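Local coordinates for protein imine reductase (Bacillus cereus, PDB 4D3D) that catalyses the NADPH-dependent, S-selective reduction of the imine 2-methylpyrroline, at residues 25-30 with 83-88; 43-48 with 164-169. All coordinates share one frame; numbering follows the deposited sequence.

How the contacts relate
Both contacts belong to the N-terminal Rossmann-type domain and meet in the parallel part of its mixed sheet, their centres about 16 Å apart. Contact 1 ties strand 23-27 to the end of strand 80-83 on one flank; contact 2 uses the turn leading into strand 46-50, the neighbour of 23-27 on its other side, and reaches helix 157-170. They are joined directly, probably by a backbone hydrogen bond, V26 N to T48 O at 2.9 Å. Contact 1 is buried and contains the glycine-rich turn likely to face NADPH, whereas contact 2 lies at the surface. The polyether ligand occupies a pocket lined by A224, M225 and F232 on helix 215-242, residues of neither contact.

Contact 1. Residues 25-30 with 83-88; sequences TVIGLG and LSLTDY
I27 and L83 form a buried parallel bridge at the end of two central strands, 23-27 and 80-83, where both give way to turns. The amide S84 N donates to I27 O at 2.9 Å. The hydroxyl of the same residue, S84 OG, donates to the next carbonyl, G28 O, at 2.8 Å, approaching 23° out of the carbonyl plane. Its chi1 of 36° sets the oxygen between the backbone N and the carbonyl carbon, where it meets G28 O; S84 has two deposited conformers, so this grip may be partial. V26 CG1 flanks the same hydroxyl at 3.5 Å. On the other face, I27 runs side by side with L83 and L85, all heading the same way: L83 CD2 touches I27 CB at 3.9 Å, and L85 CD2 packs on I27 CG2. Helix 88-95 closes over this apolar cluster through I94, M91 and V90. G28 CA sits 3.3 Å from S84 O in a CA-H...O contact, an approach with no space for a side chain at this glycine. With G30 at the N-cap of helix 31-42, the arrangement fits the GxGxxG strand-turn-helix of a Rossmann fold, which in this family probably receives the NADPH pyrophosphate.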
ATOM      1  N   THR B  25      33.273  17.684  11.570  1.00 16.83           N
ATOM      2  CA  THR B  25      32.461  18.704  12.227  1.00 17.54           C
ATOM      3  C   THR B  25      30.991  18.301  12.134  1.00 18.48           C
ATOM      4  O   THR B  25      30.520  17.859  11.053  1.00 17.41           O
ATOM      5  CB  THR B  25      32.677  20.079  11.556  1.00 16.56           C
ATOM      6  OG1 THR B  25      34.005  20.529  11.816  1.00 17.23           O
ATOM      7  CG2 THR B  25      31.677  21.106  12.062  1.00 18.33           C
ATOM      8  N   VAL B  26      30.230  18.483  13.219  1.00 20.43           N
ATOM      9  CA  VAL B  26      28.770  18.254  13.238  1.00 20.13           C
ATOM     10  C   VAL B  26      28.139  19.569  13.640  1.00 23.45           C
ATOM     11  O   VAL B  26      28.419  20.104  14.725  1.00 22.31           O
ATOM     12  CB  VAL B  26      28.359  17.124  14.194  1.00 21.03           C
ATOM     13  CG1 VAL B  26      26.862  17.001  14.275  1.00 22.44           C
ATOM     14  CG2 VAL B  26      29.009  15.824  13.755  1.00 21.06           C
ATOM     15  N   ILE B  27      27.299  20.094  12.755  1.00 21.18           N
ATOM     16  CA  ILE B  27      26.553  21.278  12.990  1.00 23.26           C
ATOM     17  C   ILE B  27      25.098  20.911  13.105  1.00 21.65           C
ATOM     18  O   ILE B  27      24.484  20.293  12.226  1.00 21.08           O
ATOM     19  CB  ILE B  27      26.738  22.331  11.881  1.00 21.62           C
ATOM     20  CG1 ILE B  27      28.122  22.983  11.918  1.00 22.35           C
ATOM     21  CG2 ILE B  27      25.658  23.425  12.010  1.00 24.78           C
ATOM     22  CD1 ILE B  27      28.491  23.800  10.733  1.00 23.76           C
ATOM     23  N   GLY B  28      24.494  21.258  14.237  1.00 23.83           N
ATOM     24  CA  GLY B  28      23.115  20.870  14.533  1.00 22.70           C
ATOM     25  C   GLY B  28      23.065  19.711  15.527  1.00 28.30           C
ATOM     26  O   GLY B  28      23.522  18.596  15.244  1.00 32.65           O
ATOM     27  N   LEU B  29      22.579  19.994  16.741  1.00 26.36           N
ATOM     28  CA  LEU B  29      22.725  19.026  17.866  1.00 30.41           C
ATOM     29  C   LEU B  29      21.356  18.647  18.414  1.00 32.56           C
ATOM     30  O   LEU B  29      21.179  18.542  19.638  1.00 36.59           O
ATOM     31  CB  LEU B  29      23.654  19.598  18.936  1.00 32.19           C
ATOM     32  CG  LEU B  29      25.088  19.882  18.436  1.00 35.58           C
ATOM     33  CD1 LEU B  29      25.938  20.622  19.471  1.00 37.54           C
ATOM     34  CD2 LEU B  29      25.789  18.573  18.010  1.00 36.59           C
ATOM     35  N   GLY B  30      20.395  18.401  17.511  1.00 30.33           N
ATOM     36  CA  GLY B  30      19.204  17.640  17.868  1.00 32.65           C
ATOM     37  C   GLY B  30      19.592  16.216  18.180  1.00 30.83           C
ATOM     38  O   GLY B  30      20.775  15.877  18.209  1.00 31.49           O
ATOM     39  N   LEU B  83      25.613  18.433   8.368  1.00 19.07           N
ATOM     40  CA  LEU B  83      24.586  19.367   8.741  1.00 19.60           C
ATOM     41  C   LEU B  83      23.355  18.549   9.166  1.00 22.64           C
ATOM     42  O   LEU B  83      22.604  18.058   8.331  1.00 23.10           O
ATOM     43  CB  LEU B  83      24.247  20.258   7.577  1.00 19.21           C
ATOM     44  CG  LEU B  83      25.393  21.125   7.054  1.00 18.94           C
ATOM     45  CD1 LEU B  83      24.908  21.925   5.892  1.00 22.19           C
ATOM     46  CD2 LEU B  83      25.803  22.112   8.123  1.00 22.36           C
ATOM     47  N   SER B  84      23.200  18.362  10.456  1.00 22.50           N
ATOM     48  CA  SER B  84      22.057  17.658  11.002  0.50 23.54           C
ATOM     49  C   SER B  84      21.094  18.741  11.533  1.00 24.48           C
ATOM     50  O   SER B  84      21.015  18.992  12.732  1.00 30.24           O
ATOM     51  CB  SER B  84      22.580  16.675  12.065  0.50 23.58           C
ATOM     52  OG  SER B  84      23.699  17.169  12.838  0.50 23.58           O
ATOM     53  N   LEU B  85      20.467  19.453  10.623  1.00 23.56           N
ATOM     54  CA  LEU B  85      19.647  20.562  10.945  1.00 23.43           C
ATOM     55  C   LEU B  85      18.165  20.135  10.782  1.00 25.85           C
ATOM     56  O   LEU B  85      17.847  19.164  10.117  1.00 25.65           O
ATOM     57  CB  LEU B  85      19.934  21.723   9.984  1.00 24.02           C
ATOM     58  CG  LEU B  85      21.415  22.147   9.886  1.00 25.20           C
ATOM     59  CD1 LEU B  85      21.664  23.228   8.815  1.00 26.48           C
ATOM     60  CD2 LEU B  85      21.866  22.646  11.245  1.00 23.96           C
ATOM     61  N   THR B  86      17.283  20.972  11.235  1.00 26.18           N
ATOM     62  CA  THR B  86      15.860  20.637  11.159  1.00 29.04           C
ATOM     63  C   THR B  86      15.251  20.903   9.770  1.00 29.08           C
ATOM     64  O   THR B  86      14.258  20.292   9.423  1.00 31.06           O
ATOM     65  CB  THR B  86      15.030  21.397  12.245  1.00 28.45           C
ATOM     66  OG1 THR B  86      15.228  22.801  12.091  1.00 27.40           O
ATOM     67  CG2 THR B  86      15.391  20.976  13.673  1.00 32.08           C
ATOM     68  N   ASP B  87      15.847  21.810   8.966  1.00 24.32           N
ATOM     69  CA  ASP B  87      15.299  22.230   7.680  0.50 25.64           C
ATOM     70  C   ASP B  87      16.428  22.800   6.833  1.00 25.49           C
ATOM     71  O   ASP B  87      17.396  23.316   7.419  1.00 23.28           O
ATOM     72  CB  ASP B  87      14.298  23.354   7.916  0.50 29.25           C
ATOM     73  CG  ASP B  87      13.380  23.616   6.721  0.50 27.73           C
ATOM     74  OD1 ASP B  87      13.702  24.385   5.779  0.50 27.58           O
ATOM     75  OD2 ASP B  87      12.261  23.083   6.762  0.50 27.00           O
ATOM     76  N   TYR B  88      16.288  22.813   5.514  1.00 25.67           N
ATOM     77  CA  TYR B  88      17.258  23.536   4.670  1.00 30.63           C
ATOM     78  C   TYR B  88      17.275  25.037   4.893  1.00 29.87           C
ATOM     79  O   TYR B  88      18.369  25.708   4.714  1.00 25.07           O
ATOM     80  CB  TYR B  88      16.999  23.285   3.167  1.00 35.50           C
ATOM     81  CG  TYR B  88      17.567  21.993   2.657  1.00 33.80           C
ATOM     82  CD1 TYR B  88      16.901  20.760   2.832  1.00 33.16           C
ATOM     83  CD2 TYR B  88      18.813  21.989   1.993  1.00 34.07           C
ATOM     84  CE1 TYR B  88      17.457  19.574   2.364  1.00 36.15           C
ATOM     85  CE2 TYR B  88      19.348  20.816   1.510  1.00 32.02           C
ATOM     86  CZ  TYR B  88      18.698  19.637   1.666  1.00 31.98           C
ATOM     87  OH  TYR B  88      19.355  18.492   1.255  1.00 30.29           O
TER

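Contact 2. Residues 43-48 with 164-169; sequences YGYSVT and RETLEV
Y43 and V169 bring the two backbones closest, 7.8 Å between their CA atoms, while Y45 and T166 stand 9.3 Å apart by the same measure. Between the tyrosines the chain leaves helix 31-42 in a Schellman motif, with G44 at positive phi as the C' residue, and then enters strand 46-50; the partner is the last part of helix 157-170. At such separations the side chains do the touching. V169 sets one methyl on each tyrosine: with chi1 at 173°, CG1 stands opposite the backbone N and meets Y43 CG at 4.0 Å, leaving CG2 to meet Y45 OH at 3.5 Å and the ring at CE1. Neither methyl sits squarely over a ring or at its rim; both come in at a slant. T166 meets the far end of the Y45 ring at a slant, its CG2 3.8 Å from Y45 CE2. F40 of helix 31-42 also meets both the Y45 ring and T166. Y45 OH and T166 OG1, 3.7 Å apart, are close without bonding, so van der Waals packing of methyls on tyrosines joins the two elements, without the directional hold of polar bonds.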
ATOM      1  N   TYR B  43      34.343   5.945  17.941  1.00 35.42           N
ATOM      2  CA  TYR B  43      35.240   5.351  16.971  1.00 35.02           C
ATOM      3  C   TYR B  43      36.520   6.151  16.836  1.00 34.62           C
ATOM      4  O   TYR B  43      37.269   5.988  15.846  1.00 37.27           O
ATOM      5  CB  TYR B  43      34.504   5.103  15.603  1.00 35.24           C
ATOM      6  CG  TYR B  43      33.613   3.849  15.666  1.00 40.05           C
ATOM      7  CD1 TYR B  43      32.360   3.895  16.259  1.00 43.83           C
ATOM      8  CD2 TYR B  43      34.067   2.599  15.212  1.00 41.00           C
ATOM      9  CE1 TYR B  43      31.545   2.752  16.379  1.00 46.71           C
ATOM     10  CE2 TYR B  43      33.265   1.455  15.331  1.00 42.32           C
ATOM     11  CZ  TYR B  43      32.017   1.528  15.928  1.00 45.27           C
ATOM     12  OH  TYR B  43      31.205   0.408  16.036  1.00 43.44           O
ATOM     13  N   GLY B  44      36.807   7.025  17.809  1.00 33.34           N
ATOM     14  CA  GLY B  44      38.089   7.674  17.824  1.00 33.68           C
ATOM     15  C   GLY B  44      38.257   8.928  16.964  1.00 30.82           C
ATOM     16  O   GLY B  44      39.382   9.334  16.691  1.00 31.15           O
ATOM     17  N   TYR B  45      37.175   9.516  16.478  1.00 29.65           N
ATOM     18  CA  TYR B  45      37.287  10.735  15.699  1.00 27.59           C
ATOM     19  C   TYR B  45      37.476  11.916  16.606  1.00 28.15           C
ATOM     20  O   TYR B  45      36.976  11.953  17.744  1.00 30.05           O
ATOM     21  CB  TYR B  45      35.994  10.955  14.893  1.00 28.39           C
ATOM     22  CG  TYR B  45      35.957  10.137  13.630  1.00 27.40           C
ATOM     23  CD1 TYR B  45      35.848   8.754  13.690  1.00 28.56           C
ATOM     24  CD2 TYR B  45      36.120  10.734  12.364  1.00 27.24           C
ATOM     25  CE1 TYR B  45      35.894   7.975  12.544  1.00 29.84           C
ATOM     26  CE2 TYR B  45      36.156   9.964  11.205  1.00 27.94           C
ATOM     27  CZ  TYR B  45      36.033   8.585  11.288  1.00 29.70           C
ATOM     28  OH  TYR B  45      36.071   7.789  10.155  1.00 33.51           O
ATOM     29  N   SER B  46      38.214  12.892  16.117  1.00 25.99           N
ATOM     30  CA  SER B  46      38.207  14.234  16.688  1.00 29.84           C
ATOM     31  C   SER B  46      36.910  14.898  16.130  1.00 26.73           C
ATOM     32  O   SER B  46      36.749  14.916  14.925  1.00 28.71           O
ATOM     33  CB  SER B  46      39.409  15.001  16.175  1.00 35.86           C
ATOM     34  OG  SER B  46      39.305  16.378  16.517  1.00 41.59           O
ATOM     35  N   VAL B  47      36.013  15.345  17.012  1.00 25.20           N
ATOM     36  CA  VAL B  47      34.708  15.869  16.604  1.00 23.35           C
ATOM     37  C   VAL B  47      34.557  17.320  17.060  1.00 24.19           C
ATOM     38  O   VAL B  47      34.570  17.568  18.262  1.00 24.61           O
ATOM     39  CB  VAL B  47      33.574  15.025  17.153  1.00 24.12           C
ATOM     40  CG1 VAL B  47      32.199  15.518  16.687  1.00 25.09           C
ATOM     41  CG2 VAL B  47      33.743  13.576  16.755  1.00 25.77           C
ATOM     42  N   THR B  48      34.318  18.260  16.133  1.00 21.49           N
ATOM     43  CA  THR B  48      34.081  19.662  16.487  1.00 19.67           C
ATOM     44  C   THR B  48      32.584  19.908  16.293  1.00 20.21           C
ATOM     45  O   THR B  48      32.004  19.424  15.300  1.00 19.07           O
ATOM     46  CB  THR B  48      34.874  20.574  15.588  1.00 19.67           C
ATOM     47  OG1 THR B  48      36.281  20.374  15.852  1.00 22.01           O
ATOM     48  CG2 THR B  48      34.496  22.003  15.819  1.00 19.12           C
ATOM     49  N   ARG B 164      33.182   8.425   1.947  1.00 23.60           N
ATOM     50  CA  ARG B 164      32.374   7.284   2.237  1.00 28.25           C
ATOM     51  C   ARG B 164      32.765   6.549   3.493  1.00 26.57           C
ATOM     52  O   ARG B 164      31.916   6.107   4.263  1.00 24.97           O
ATOM     53  CB  ARG B 164      32.460   6.350   1.027  1.00 30.42           C
ATOM     54  CG  ARG B 164      31.954   4.977   1.190  1.00 35.45           C
ATOM     55  CD  ARG B 164      32.075   4.403  -0.232  1.00 42.34           C
ATOM     56  NE  ARG B 164      31.224   3.299  -0.234  1.00 48.23           N
ATOM     57  CZ  ARG B 164      30.515   2.863  -1.248  1.00 54.38           C
ATOM     58  NH1 ARG B 164      30.569   3.417  -2.455  1.00 53.05           N
ATOM     59  NH2 ARG B 164      29.751   1.823  -1.016  1.00 64.14           N
ATOM     60  N   GLU B 165      34.058   6.387   3.657  1.00 27.47           N
ATOM     61  CA  GLU B 165      34.564   5.711   4.839  1.00 28.01           C
ATOM     62  C   GLU B 165      34.086   6.363   6.147  1.00 26.71           C
ATOM     63  O   GLU B 165      33.616   5.687   7.065  1.00 24.18           O
ATOM     64  CB  GLU B 165      36.089   5.664   4.755  1.00 33.15           C
ATOM     65  CG  GLU B 165      36.725   4.926   5.931  1.00 35.14           C
ATOM     66  CD  GLU B 165      38.232   4.660   5.761  1.00 40.16           C
ATOM     67  OE1 GLU B 165      38.996   5.473   5.223  1.00 43.36           O
ATOM     68  OE2 GLU B 165      38.658   3.583   6.160  1.00 46.83           O
ATOM     69  N   THR B 166      34.201   7.689   6.250  1.00 25.49           N
ATOM     70  CA  THR B 166      33.686   8.375   7.424  1.00 23.96           C
ATOM     71  C   THR B 166      32.141   8.214   7.548  1.00 21.70           C
ATOM     72  O   THR B 166      31.616   7.986   8.634  1.00 23.72           O
ATOM     73  CB  THR B 166      34.050   9.885   7.362  1.00 27.11           C
ATOM     74  OG1 THR B 166      35.468  10.014   7.316  1.00 29.36           O
ATOM     75  CG2 THR B 166      33.465  10.640   8.550  1.00 26.34           C
ATOM     76  N   LEU B 167      31.413   8.433   6.454  1.00 22.30           N
ATOM     77  CA  LEU B 167      29.946   8.330   6.492  1.00 22.92           C
ATOM     78  C   LEU B 167      29.530   6.934   6.954  1.00 22.67           C
ATOM     79  O   LEU B 167      28.589   6.798   7.659  1.00 23.34           O
ATOM     80  CB  LEU B 167      29.313   8.673   5.111  1.00 22.98           C
ATOM     81  CG  LEU B 167      29.541  10.149   4.752  1.00 23.23           C
ATOM     82  CD1 LEU B 167      29.062  10.389   3.330  1.00 24.08           C
ATOM     83  CD2 LEU B 167      28.853  11.076   5.748  1.00 24.96           C
ATOM     84  N   GLU B 168      30.263   5.902   6.537  1.00 26.36           N
ATOM     85  CA  GLU B 168      29.920   4.496   6.906  1.00 27.23           C
ATOM     86  C   GLU B 168      30.239   4.100   8.350  1.00 29.58           C
ATOM     87  O   GLU B 168      29.818   3.041   8.826  1.00 32.06           O
ATOM     88  CB  GLU B 168      30.535   3.534   5.870  1.00 29.28           C
ATOM     89  CG  GLU B 168      29.779   3.565   4.566  1.00 27.15           C
ATOM     90  CD  GLU B 168      30.344   2.702   3.465  1.00 32.66           C
ATOM     91  OE1 GLU B 168      31.366   2.031   3.645  1.00 32.63           O
ATOM     92  OE2 GLU B 168      29.780   2.714   2.377  1.00 28.03           O
ATOM     93  N   VAL B 169      30.903   4.984   9.098  1.00 26.84           N
ATOM     94  CA  VAL B 169      30.934   4.835  10.546  1.00 28.58           C
ATOM     95  C   VAL B 169      29.524   5.003  11.154  1.00 26.89           C
ATOM     96  O   VAL B 169      29.167   4.371  12.154  1.00 29.11           O
ATOM     97  CB  VAL B 169      31.886   5.885  11.152  1.00 28.64           C
ATOM     98  CG1 VAL B 169      31.815   5.882  12.665  1.00 31.00           C
ATOM     99  CG2 VAL B 169      33.285   5.684  10.609  1.00 32.34           C
TER